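Local coordinates for protein serine racemase (Enterococcus faecalis, PDB 4ECL) that belongs to the alanine racemase family, pairing a TIM-barrel domain with a C-terminal beta domain in the cytoplasmic part of VanTG, at residues Asn114-Thr128 and Ala146-His160. Residues are numbered along the deposited sequence; the frame is centred on the assembly and turned at random.
Sequences NKQGYDIKAHIKIDT and AFSLKHIKVAGIFTH
The His151 ring lies against Gly117, whose CA sits 3.9 Å from the ring centroid over one face, while CG of Lys150 lies over the opposite face. At its edge, ND1 donates to OD1 of Asp119 (2.9 Å); the carboxylate oxygen lies close to the ring plane, whereas the ring nitrogen approaches from above the carboxylate plane. OD1 of Asn114 accepts the backbone N of His151 in the carbonyl plane; a chi1 of -176° turns the Asn114 amide toward the loop before strand 152-158, and the bond ties that loop to the end of helix 107-114.

Further along, the His123 ring has CA of Gly156 over its centre, a CH-pi contact 3.7 Å from the centroid. The Phe158 ring stacks on His200, to whose NE2 His123 ND1 is hydrogen-bonded. CB and CG of Lys125 lie over one face of the Phe158 ring, and the extended chain carries Lys125 CD to 3.6 Å from Phe158 CE2. Lys125 NZ ends 2.9 Å from His160 ND1.

On the face carrying Ile120, Ala122, Ile124, Ile152, Val154 and Ile157, Ile124 CG2 packs on Ile157 CB (3.6 Å), the two side chains side by side and pointing the same way, and Ala122 CB meets Ile152 CG2. Ile157 and Ile126 continue this apolar layer toward helix 169-191.

At the C-terminal ends, Thr159 OG1 donates to Ile126 O and accepts from Thr128 OG1 (2.7 Å), which reaches it tip to tip and is also hydrogen-bonded to Gln178 NE2.

Parallel backbone hydrogen bonds join the strands from Ile120 N-His151 O to Ile126 N-Phe158 O, with an extra residue in 152-158 between the pairs Ala122-Val154 and Ile124-Ile157. Strands 101-104 and 198-200 flank them: neighbouring parallel strands of the TIM barrel of the alanine racemase N-terminal domain.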
# COMPACT_ATOMS: atom_id res chain seq x y z
N ASN A 114 -24.09 -24.00 2.88
CA ASN A 114 -24.62 -25.33 2.58
C ASN A 114 -25.86 -25.24 1.69
O ASN A 114 -26.05 -26.04 0.77
CB ASN A 114 -24.97 -26.06 3.87
CG ASN A 114 -25.43 -27.50 3.63
OD1 ASN A 114 -24.81 -28.25 2.88
ND2 ASN A 114 -26.53 -27.88 4.28
N LYS A 115 -26.69 -24.23 1.95
CA LYS A 115 -27.96 -24.07 1.24
C LYS A 115 -27.77 -23.68 -0.22
O LYS A 115 -28.71 -23.78 -1.01
CB LYS A 115 -28.85 -23.06 1.95
CG LYS A 115 -29.32 -23.55 3.31
CD LYS A 115 -30.13 -22.50 4.03
CE LYS A 115 -30.74 -23.09 5.30
NZ LYS A 115 -31.69 -24.19 4.99
N GLN A 116 -26.57 -23.25 -0.58
CA GLN A 116 -26.30 -22.89 -1.96
C GLN A 116 -26.32 -24.12 -2.87
O GLN A 116 -26.47 -24.01 -4.09
CB GLN A 116 -24.98 -22.12 -2.08
CG GLN A 116 -24.90 -20.92 -1.15
CD GLN A 116 -26.10 -20.00 -1.28
OE1 GLN A 116 -26.40 -19.51 -2.37
NE2 GLN A 116 -26.79 -19.77 -0.17
N GLY A 117 -26.18 -25.30 -2.27
CA GLY A 117 -26.32 -26.56 -2.99
C GLY A 117 -25.07 -27.08 -3.67
O GLY A 117 -25.11 -28.11 -4.35
N TYR A 118 -23.95 -26.38 -3.50
CA TYR A 118 -22.68 -26.80 -4.10
C TYR A 118 -21.81 -27.61 -3.15
O TYR A 118 -21.67 -27.27 -1.97
CB TYR A 118 -21.92 -25.59 -4.64
CG TYR A 118 -22.61 -24.94 -5.81
CD1 TYR A 118 -22.58 -25.53 -7.07
CD2 TYR A 118 -23.29 -23.74 -5.67
CE1 TYR A 118 -23.22 -24.95 -8.15
CE2 TYR A 118 -23.94 -23.15 -6.75
CZ TYR A 118 -23.89 -23.76 -7.98
OH TYR A 118 -24.52 -23.19 -9.06
N ASP A 119 -21.22 -28.68 -3.66
CA ASP A 119 -20.29 -29.50 -2.89
C ASP A 119 -18.96 -28.77 -2.68
O ASP A 119 -18.25 -28.47 -3.63
CB ASP A 119 -20.08 -30.85 -3.56
CG ASP A 119 -21.29 -31.76 -3.45
OD1 ASP A 119 -22.09 -31.58 -2.50
OD2 ASP A 119 -21.45 -32.66 -4.30
N ILE A 120 -18.65 -28.48 -1.42
CA ILE A 120 -17.55 -27.60 -1.05
C ILE A 120 -16.71 -28.23 0.06
O ILE A 120 -17.26 -28.76 1.03
CB ILE A 120 -18.10 -26.27 -0.54
CG1 ILE A 120 -18.78 -25.50 -1.66
CG2 ILE A 120 -17.00 -25.43 0.08
CD1 ILE A 120 -19.19 -24.12 -1.27
N LYS A 121 -15.39 -28.19 -0.08
CA LYS A 121 -14.51 -28.64 0.99
C LYS A 121 -14.30 -27.52 2.01
O LYS A 121 -14.22 -26.36 1.64
CB LYS A 121 -13.16 -29.10 0.44
CG LYS A 121 -13.09 -30.54 0.00
CD LYS A 121 -11.65 -31.05 0.08
CE LYS A 121 -11.53 -32.50 -0.38
NZ LYS A 121 -11.83 -32.63 -1.84
N ALA A 122 -14.19 -27.86 3.29
CA ALA A 122 -14.10 -26.82 4.29
C ALA A 122 -13.23 -27.17 5.48
O ALA A 122 -12.97 -28.34 5.75
CB ALA A 122 -15.51 -26.47 4.79
N HIS A 123 -12.77 -26.14 6.18
CA HIS A 123 -12.17 -26.32 7.50
C HIS A 123 -12.99 -25.48 8.45
O HIS A 123 -13.25 -24.30 8.17
CB HIS A 123 -10.72 -25.85 7.56
CG HIS A 123 -9.76 -26.74 6.86
ND1 HIS A 123 -8.41 -26.77 7.17
CD2 HIS A 123 -9.93 -27.64 5.86
CE1 HIS A 123 -7.80 -27.64 6.39
NE2 HIS A 123 -8.69 -28.18 5.59
N ILE A 124 -13.41 -26.06 9.57
CA ILE A 124 -14.16 -25.28 10.55
C ILE A 124 -13.20 -24.55 11.47
O ILE A 124 -12.19 -25.11 11.90
CB ILE A 124 -15.18 -26.14 11.35
CG1 ILE A 124 -15.88 -25.29 12.40
CG2 ILE A 124 -14.48 -27.33 12.00
CD1 ILE A 124 -17.15 -25.98 13.01
N LYS A 125 -13.49 -23.28 11.73
CA LYS A 125 -12.63 -22.50 12.60
C LYS A 125 -13.23 -22.44 13.99
O LYS A 125 -14.44 -22.26 14.14
CB LYS A 125 -12.43 -21.07 12.04
CG LYS A 125 -11.45 -20.25 12.88
CD LYS A 125 -10.85 -19.07 12.13
CE LYS A 125 -9.69 -18.46 12.94
NZ LYS A 125 -8.94 -17.41 12.20
N ILE A 126 -12.40 -22.58 15.00
CA ILE A 126 -12.90 -22.49 16.36
C ILE A 126 -12.32 -21.26 17.01
O ILE A 126 -11.11 -21.06 17.01
CB ILE A 126 -12.47 -23.71 17.21
CG1 ILE A 126 -12.78 -25.03 16.49
CG2 ILE A 126 -13.17 -23.68 18.57
CD1 ILE A 126 -14.27 -25.35 16.41
N ASP A 127 -13.17 -20.42 17.58
CA ASP A 127 -12.66 -19.26 18.31
C ASP A 127 -12.25 -19.73 19.70
O ASP A 127 -13.09 -20.18 20.47
CB ASP A 127 -13.72 -18.15 18.40
CG ASP A 127 -13.35 -17.06 19.41
OD1 ASP A 127 -12.15 -16.91 19.73
OD2 ASP A 127 -14.27 -16.35 19.88
N THR A 128 -10.96 -19.61 20.02
CA THR A 128 -10.51 -20.04 21.34
C THR A 128 -10.07 -18.88 22.23
O THR A 128 -9.47 -19.10 23.28
CB THR A 128 -9.38 -21.09 21.26
OG1 THR A 128 -8.34 -20.61 20.39
CG2 THR A 128 -9.92 -22.38 20.69
N ALA A 146 -22.24 -28.77 12.25
CA ALA A 146 -21.55 -28.35 11.04
C ALA A 146 -20.90 -29.55 10.36
O ALA A 146 -20.60 -29.51 9.17
CB ALA A 146 -20.51 -27.29 11.36
N PHE A 147 -20.70 -30.62 11.13
CA PHE A 147 -20.14 -31.85 10.58
C PHE A 147 -21.20 -32.74 9.93
O PHE A 147 -20.89 -33.82 9.43
CB PHE A 147 -19.42 -32.64 11.67
CG PHE A 147 -18.02 -32.20 11.92
CD1 PHE A 147 -16.98 -32.71 11.17
CD2 PHE A 147 -17.74 -31.28 12.92
CE1 PHE A 147 -15.68 -32.30 11.39
CE2 PHE A 147 -16.43 -30.87 13.15
CZ PHE A 147 -15.40 -31.38 12.38
N SER A 148 -22.44 -32.27 9.93
CA SER A 148 -23.54 -33.01 9.32
C SER A 148 -24.25 -32.22 8.24
O SER A 148 -25.43 -32.44 7.98
CB SER A 148 -24.54 -33.47 10.39
OG SER A 148 -23.89 -34.23 11.39
N LEU A 149 -23.55 -31.28 7.61
CA LEU A 149 -24.12 -30.55 6.49
C LEU A 149 -23.88 -31.29 5.17
O LEU A 149 -22.77 -31.70 4.86
CB LEU A 149 -23.56 -29.14 6.43
CG LEU A 149 -23.99 -28.32 7.65
CD1 LEU A 149 -23.19 -27.04 7.77
CD2 LEU A 149 -25.47 -28.02 7.54
N LYS A 150 -24.96 -31.44 4.40
CA LYS A 150 -24.99 -32.26 3.19
C LYS A 150 -23.96 -31.90 2.11
O LYS A 150 -23.39 -32.78 1.46
CB LYS A 150 -26.41 -32.22 2.61
CG LYS A 150 -26.57 -32.72 1.19
CD LYS A 150 -28.02 -32.54 0.76
CE LYS A 150 -28.27 -32.99 -0.67
NZ LYS A 150 -29.69 -32.76 -1.07
N HIS A 151 -23.71 -30.61 1.92
CA HIS A 151 -22.84 -30.18 0.83
C HIS A 151 -21.46 -29.72 1.30
O HIS A 151 -20.60 -29.41 0.47
CB HIS A 151 -23.51 -29.09 0.01
CG HIS A 151 -24.74 -29.57 -0.72
ND1 HIS A 151 -24.67 -30.36 -1.85
CD2 HIS A 151 -26.05 -29.36 -0.48
CE1 HIS A 151 -25.90 -30.62 -2.27
NE2 HIS A 151 -26.75 -30.02 -1.46
N ILE A 152 -21.27 -29.66 2.61
CA ILE A 152 -19.99 -29.22 3.17
C ILE A 152 -19.21 -30.42 3.70
O ILE A 152 -19.67 -31.09 4.62
CB ILE A 152 -20.20 -28.25 4.35
CG1 ILE A 152 -21.15 -27.11 3.97
CG2 ILE A 152 -18.86 -27.72 4.85
CD1 ILE A 152 -20.86 -26.47 2.65
N LYS A 153 -18.04 -30.68 3.12
CA LYS A 153 -17.18 -31.74 3.63
C LYS A 153 -16.10 -31.15 4.53
O LYS A 153 -15.16 -30.51 4.05
CB LYS A 153 -16.55 -32.53 2.49
CG LYS A 153 -15.75 -33.75 2.97
CD LYS A 153 -16.68 -34.82 3.54
CE LYS A 153 -15.99 -35.67 4.59
NZ LYS A 153 -15.65 -34.89 5.82
N VAL A 154 -16.21 -31.37 5.84
CA VAL A 154 -15.25 -30.76 6.75
C VAL A 154 -13.96 -31.58 6.78
O VAL A 154 -13.94 -32.73 7.23
CB VAL A 154 -15.85 -30.58 8.16
CG1 VAL A 154 -14.90 -29.83 9.05
CG2 VAL A 154 -17.15 -29.82 8.05
N ALA A 155 -12.89 -30.99 6.25
CA ALA A 155 -11.62 -31.68 6.07
C ALA A 155 -10.59 -31.23 7.10
O ALA A 155 -9.49 -31.77 7.18
CB ALA A 155 -11.10 -31.46 4.64
N GLY A 156 -10.95 -30.24 7.90
CA GLY A 156 -10.08 -29.78 8.95
C GLY A 156 -10.78 -28.92 9.98
O GLY A 156 -11.92 -28.49 9.81
N ILE A 157 -10.08 -28.67 11.07
CA ILE A 157 -10.60 -27.84 12.14
C ILE A 157 -9.41 -27.10 12.72
O ILE A 157 -8.34 -27.68 12.90
CB ILE A 157 -11.33 -28.70 13.21
CG1 ILE A 157 -11.61 -27.89 14.47
CG2 ILE A 157 -10.55 -29.93 13.55
CD1 ILE A 157 -12.66 -28.53 15.35
N PHE A 158 -9.57 -25.82 12.99
CA PHE A 158 -8.42 -25.02 13.38
C PHE A 158 -8.75 -23.84 14.26
O PHE A 158 -9.91 -23.47 14.40
CB PHE A 158 -7.62 -24.59 12.15
CG PHE A 158 -8.24 -23.47 11.33
CD1 PHE A 158 -9.26 -23.74 10.41
CD2 PHE A 158 -7.76 -22.18 11.42
CE1 PHE A 158 -9.80 -22.72 9.64
CE2 PHE A 158 -8.29 -21.15 10.65
CZ PHE A 158 -9.31 -21.42 9.76
N THR A 159 -7.70 -23.26 14.86
CA THR A 159 -7.82 -22.03 15.63
C THR A 159 -6.56 -21.17 15.48
O THR A 159 -5.55 -21.63 14.95
CB THR A 159 -8.14 -22.32 17.12
OG1 THR A 159 -8.57 -21.11 17.78
CG2 THR A 159 -6.92 -22.91 17.83
N HIS A 160 -6.63 -19.91 15.91
CA HIS A 160 -5.48 -19.02 15.88
C HIS A 160 -5.09 -18.63 17.29
O HIS A 160 -5.96 -18.29 18.10
CB HIS A 160 -5.80 -17.74 15.09
CG HIS A 160 -5.40 -17.80 13.65
ND1 HIS A 160 -6.20 -18.36 12.67
CD2 HIS A 160 -4.28 -17.36 13.02
CE1 HIS A 160 -5.59 -18.26 11.50
NE2 HIS A 160 -4.43 -17.67 11.68
O HOH W 1 -28.07 -30.75 5.36
O HOH W 2 -9.28 -17.85 18.62